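PDB 3NO2: uncharacterized protein from Bacteroides caccae, which is of unknown function but folds as a six-bladed beta-propeller related to Mal s 1-like allergenic proteins. Local coordinates for residues A[78-91]-A[121-133]. Sequence-based numbering, arbitrary orientation.
Sequences EMQTARILPDGNAL and ERPHAQFRQINKN
Arg83 meets Ile130 and Asn131, and Thr81 meets Arg128 and Ile130, a worked example of how neighbouring blades of a six-bladed beta-propeller are joined through side chains of their innermost strands. Strand 78-84 runs beside residues 127-130, which lead into strand 131-132 of the following blade; Glu78 meets His124 in the connection ahead of that strand. Arg83 grips Ile130 O side-on with two nitrogens: NE, at 2.8 Å, lies in the carbonyl plane on a lone pair, whereas NH2 approaches from above that plane. A bend at chi3 (65°) lays the guanidinium flat on the Asn131 amide, Asn131 CG 3.4 Å from Arg83 CZ. Thr81 OG1 works in both directions, donating to Arg128 O at 2.7 Å and accepting a nearly straight bond from Ile130 N at 2.9 Å. Thr81 and Gln80 form a classic beta bulge opposite Ala93. Gln80 NE2 sits over one face of the Arg128 guanidinium, offset toward its edge atoms, the two planes 19° apart, and Gln80 OE1 is held by Asn40. Arg128 itself is fixed end-on, NH1 and NH2 sharing His124 O. At the other end of the contact from His124, the extended Lys132 chain crosses Leu85 at about a right angle, and its NZ forms a salt bridge with Glu103. His124 NE2 and Arg128 NH2 bind a citrate, probably from crystallisation, which may mark a pocket. At the other nitrogen of the His124 ring, ND1 donates in the ring plane to the syn lone pair of Glu78 OE1, 2.6 Å away, while Gln80 NE2, also bonded to Glu38, meets that oxygen from the anti side, tilted 28° out of the carboxylate plane.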
# COMPACT_ATOMS: atom_id res chain seq x y z
N GLU A 78 -1.62 0.73 -15.43
CA GLU A 78 -2.25 1.11 -14.17
C GLU A 78 -1.18 1.53 -13.18
O GLU A 78 -0.38 0.71 -12.65
CB GLU A 78 -3.06 -0.03 -13.59
CG GLU A 78 -4.20 -0.52 -14.47
CD GLU A 78 -5.12 -1.50 -13.78
OE1 GLU A 78 -4.97 -1.76 -12.58
OE2 GLU A 78 -6.04 -2.00 -14.49
N MSE A 79 -1.17 2.81 -12.83
CA MSE A 79 -0.29 3.33 -11.81
C MSE A 79 -0.88 2.95 -10.46
O MSE A 79 -1.92 3.48 -10.04
CB MSE A 79 -0.23 4.86 -11.92
CG MSE A 79 0.84 5.45 -11.06
SE MSE A 79 2.65 5.40 -11.81
CE MSE A 79 2.53 6.94 -12.92
N GLN A 80 -0.20 2.06 -9.75
CA GLN A 80 -0.71 1.49 -8.51
C GLN A 80 0.22 1.67 -7.31
O GLN A 80 -0.27 1.49 -6.20
CB GLN A 80 -1.04 0.01 -8.66
CG GLN A 80 -2.16 -0.29 -9.65
CD GLN A 80 -3.55 -0.07 -9.14
OE1 GLN A 80 -3.77 0.43 -8.05
NE2 GLN A 80 -4.53 -0.42 -9.96
N THR A 81 1.50 1.99 -7.51
CA THR A 81 2.44 2.29 -6.46
C THR A 81 2.65 3.78 -6.35
O THR A 81 2.82 4.46 -7.36
CB THR A 81 3.81 1.64 -6.77
OG1 THR A 81 3.72 0.21 -6.80
CG2 THR A 81 4.90 2.03 -5.78
N ALA A 82 2.72 4.27 -5.12
CA ALA A 82 3.11 5.66 -4.84
C ALA A 82 3.53 5.73 -3.36
O ALA A 82 2.68 5.69 -2.49
CB ALA A 82 1.97 6.59 -5.14
N ARG A 83 4.82 5.86 -3.09
CA ARG A 83 5.35 5.94 -1.72
C ARG A 83 6.46 6.98 -1.67
O ARG A 83 7.02 7.38 -2.69
CB ARG A 83 5.84 4.59 -1.22
CG ARG A 83 7.05 4.08 -1.98
CD ARG A 83 7.66 2.86 -1.36
NE ARG A 83 6.78 1.71 -1.41
CZ ARG A 83 6.17 1.16 -0.37
NH1 ARG A 83 6.33 1.65 0.85
NH2 ARG A 83 5.44 0.09 -0.55
N ILE A 84 6.78 7.42 -0.46
CA ILE A 84 7.95 8.23 -0.19
C ILE A 84 9.02 7.34 0.41
O ILE A 84 8.78 6.65 1.43
CB ILE A 84 7.60 9.40 0.72
CG1 ILE A 84 6.54 10.30 0.08
CG2 ILE A 84 8.90 10.17 1.11
CD1 ILE A 84 6.95 11.05 -1.20
N LEU A 85 10.17 7.30 -0.25
CA LEU A 85 11.28 6.50 0.19
C LEU A 85 11.98 7.17 1.40
O LEU A 85 11.79 8.36 1.66
CB LEU A 85 12.30 6.40 -0.94
CG LEU A 85 11.83 5.66 -2.18
CD1 LEU A 85 12.85 5.81 -3.28
CD2 LEU A 85 11.53 4.18 -1.86
N PRO A 86 12.74 6.39 2.16
CA PRO A 86 13.53 6.99 3.26
C PRO A 86 14.40 8.18 2.87
O PRO A 86 14.59 9.07 3.71
CB PRO A 86 14.38 5.82 3.75
CG PRO A 86 13.55 4.59 3.42
CD PRO A 86 12.81 4.93 2.13
N ASP A 87 14.88 8.21 1.63
CA ASP A 87 15.66 9.35 1.14
C ASP A 87 14.84 10.62 0.78
O ASP A 87 15.43 11.65 0.37
CB ASP A 87 16.59 8.92 0.02
CG ASP A 87 15.87 8.56 -1.29
OD1 ASP A 87 14.65 8.81 -1.41
OD2 ASP A 87 16.58 8.06 -2.19
N GLY A 88 13.50 10.55 0.91
CA GLY A 88 12.62 11.64 0.65
C GLY A 88 12.09 11.74 -0.79
O GLY A 88 11.16 12.49 -1.06
N ASN A 89 12.67 10.94 -1.69
CA ASN A 89 12.16 10.92 -3.05
C ASN A 89 10.91 10.05 -3.15
O ASN A 89 10.67 9.20 -2.29
CB ASN A 89 13.25 10.44 -4.01
CG ASN A 89 14.40 11.43 -4.08
OD1 ASN A 89 14.16 12.63 -4.17
ND2 ASN A 89 15.61 10.90 -4.08
N ALA A 90 10.11 10.26 -4.17
CA ALA A 90 8.94 9.43 -4.43
C ALA A 90 9.29 8.24 -5.29
O ALA A 90 10.20 8.31 -6.13
CB ALA A 90 7.85 10.24 -5.16
N LEU A 91 8.59 7.13 -5.05
CA LEU A 91 8.66 5.93 -5.87
C LEU A 91 7.23 5.75 -6.38
O LEU A 91 6.26 5.70 -5.59
CB LEU A 91 9.09 4.70 -5.06
CG LEU A 91 9.23 3.36 -5.81
CD1 LEU A 91 10.52 3.31 -6.63
CD2 LEU A 91 9.20 2.17 -4.85
N GLU A 121 -0.55 -11.09 -18.31
CA GLU A 121 -1.18 -10.35 -19.40
C GLU A 121 -1.98 -9.11 -18.93
O GLU A 121 -1.75 -8.00 -19.43
CB GLU A 121 -2.02 -11.29 -20.26
CG GLU A 121 -2.80 -10.57 -21.37
CD GLU A 121 -3.23 -11.47 -22.55
OE1 GLU A 121 -2.92 -12.67 -22.57
OE2 GLU A 121 -3.83 -10.93 -23.46
N ARG A 122 -2.88 -9.26 -17.98
CA ARG A 122 -3.68 -8.13 -17.53
C ARG A 122 -2.92 -7.26 -16.55
O ARG A 122 -2.49 -7.74 -15.51
CB ARG A 122 -4.98 -8.58 -16.89
CG ARG A 122 -5.98 -7.41 -16.80
CD ARG A 122 -7.34 -7.71 -16.31
NE ARG A 122 -8.09 -6.44 -16.25
CZ ARG A 122 -8.91 -6.10 -15.30
NH1 ARG A 122 -9.25 -6.90 -14.33
NH2 ARG A 122 -9.39 -4.84 -15.30
N PRO A 123 -2.74 -5.97 -16.86
CA PRO A 123 -2.00 -5.12 -15.91
C PRO A 123 -2.60 -5.15 -14.51
O PRO A 123 -1.90 -5.18 -13.50
CB PRO A 123 -2.08 -3.73 -16.57
CG PRO A 123 -2.07 -4.04 -18.03
CD PRO A 123 -2.98 -5.26 -18.14
N HIS A 124 -3.93 -5.22 -14.41
CA HIS A 124 -4.57 -5.22 -13.13
C HIS A 124 -4.16 -6.45 -12.27
O HIS A 124 -4.30 -6.40 -11.06
CB HIS A 124 -6.11 -5.23 -13.29
CG HIS A 124 -6.87 -4.75 -12.12
ND1 HIS A 124 -6.74 -3.47 -11.63
CD2 HIS A 124 -7.83 -5.34 -11.37
CE1 HIS A 124 -7.58 -3.30 -10.63
NE2 HIS A 124 -8.28 -4.42 -10.46
N ALA A 125 -3.75 -7.54 -12.90
CA ALA A 125 -3.36 -8.76 -12.22
C ALA A 125 -1.90 -8.80 -11.85
O ALA A 125 -1.40 -9.85 -11.41
CB ALA A 125 -3.73 -10.00 -13.10
N GLN A 126 -1.18 -7.70 -12.04
CA GLN A 126 0.24 -7.58 -11.68
C GLN A 126 0.38 -7.16 -10.22
O GLN A 126 0.14 -7.95 -9.32
CB GLN A 126 0.99 -6.68 -12.66
CG GLN A 126 1.00 -7.27 -14.09
CD GLN A 126 1.63 -6.36 -15.12
OE1 GLN A 126 2.21 -5.32 -14.79
NE2 GLN A 126 1.49 -6.73 -16.40
N PHE A 127 0.74 -5.90 -9.95
CA PHE A 127 1.07 -5.48 -8.59
C PHE A 127 0.22 -4.32 -8.14
O PHE A 127 -0.49 -3.65 -8.91
CB PHE A 127 2.54 -5.13 -8.48
CG PHE A 127 3.01 -4.08 -9.46
CD1 PHE A 127 2.81 -2.73 -9.24
CD2 PHE A 127 3.61 -4.48 -10.65
CE1 PHE A 127 3.28 -1.78 -10.18
CE2 PHE A 127 4.08 -3.54 -11.55
CZ PHE A 127 3.90 -2.22 -11.29
N ARG A 128 0.31 -4.06 -6.82
CA ARG A 128 -0.22 -2.84 -6.22
C ARG A 128 0.96 -2.03 -5.69
O ARG A 128 1.42 -1.11 -6.39
CB ARG A 128 -1.30 -3.15 -5.20
CG ARG A 128 -2.51 -3.81 -5.84
CD ARG A 128 -3.28 -2.87 -6.78
NE ARG A 128 -4.42 -3.56 -7.41
CZ ARG A 128 -4.38 -4.29 -8.49
NH1 ARG A 128 -3.27 -4.44 -9.18
NH2 ARG A 128 -5.47 -4.96 -8.86
N GLN A 129 1.52 -2.35 -4.51
CA GLN A 129 2.55 -1.52 -3.88
C GLN A 129 3.93 -2.18 -3.94
O GLN A 129 4.25 -3.06 -3.15
CB GLN A 129 2.20 -1.27 -2.41
CG GLN A 129 0.82 -0.67 -2.19
CD GLN A 129 0.69 -0.04 -0.80
OE1 GLN A 129 1.45 -0.33 0.13
NE2 GLN A 129 -0.32 0.82 -0.62
N ILE A 130 4.75 -1.72 -4.87
CA ILE A 130 6.16 -2.05 -4.95
C ILE A 130 6.90 -1.29 -3.84
O ILE A 130 6.47 -0.23 -3.41
CB ILE A 130 6.68 -1.71 -6.35
CG1 ILE A 130 6.06 -2.65 -7.38
CG2 ILE A 130 8.22 -1.76 -6.41
CD1 ILE A 130 6.47 -2.38 -8.86
N ASN A 131 7.99 -1.86 -3.36
CA ASN A 131 8.85 -1.26 -2.35
C ASN A 131 10.32 -1.44 -2.79
O ASN A 131 10.61 -2.12 -3.75
CB ASN A 131 8.54 -1.88 -0.96
CG ASN A 131 8.84 -0.93 0.18
OD1 ASN A 131 9.51 0.09 0.02
ND2 ASN A 131 8.25 -1.23 1.32
N LYS A 132 11.22 -0.76 -2.09
CA LYS A 132 12.65 -0.75 -2.38
C LYS A 132 13.39 -1.27 -1.15
O LYS A 132 13.13 -0.77 -0.05
CB LYS A 132 13.06 0.66 -2.74
CG LYS A 132 14.52 0.78 -3.24
CD LYS A 132 14.85 2.21 -3.66
CE LYS A 132 16.25 2.30 -4.20
NZ LYS A 132 16.58 3.70 -4.65
N ASN A 133 14.28 -2.23 -1.33
CA ASN A 133 14.95 -2.84 -0.17
C ASN A 133 16.32 -2.17 0.04
O ASN A 133 16.69 -1.24 -0.65
CB ASN A 133 15.02 -4.35 -0.33
CG ASN A 133 15.90 -4.82 -1.48
OD1 ASN A 133 16.76 -4.10 -1.98
ND2 ASN A 133 15.74 -6.11 -1.84
O HOH W 1 -5.63 -3.89 -16.44
O HOH W 2 16.76 5.38 -2.36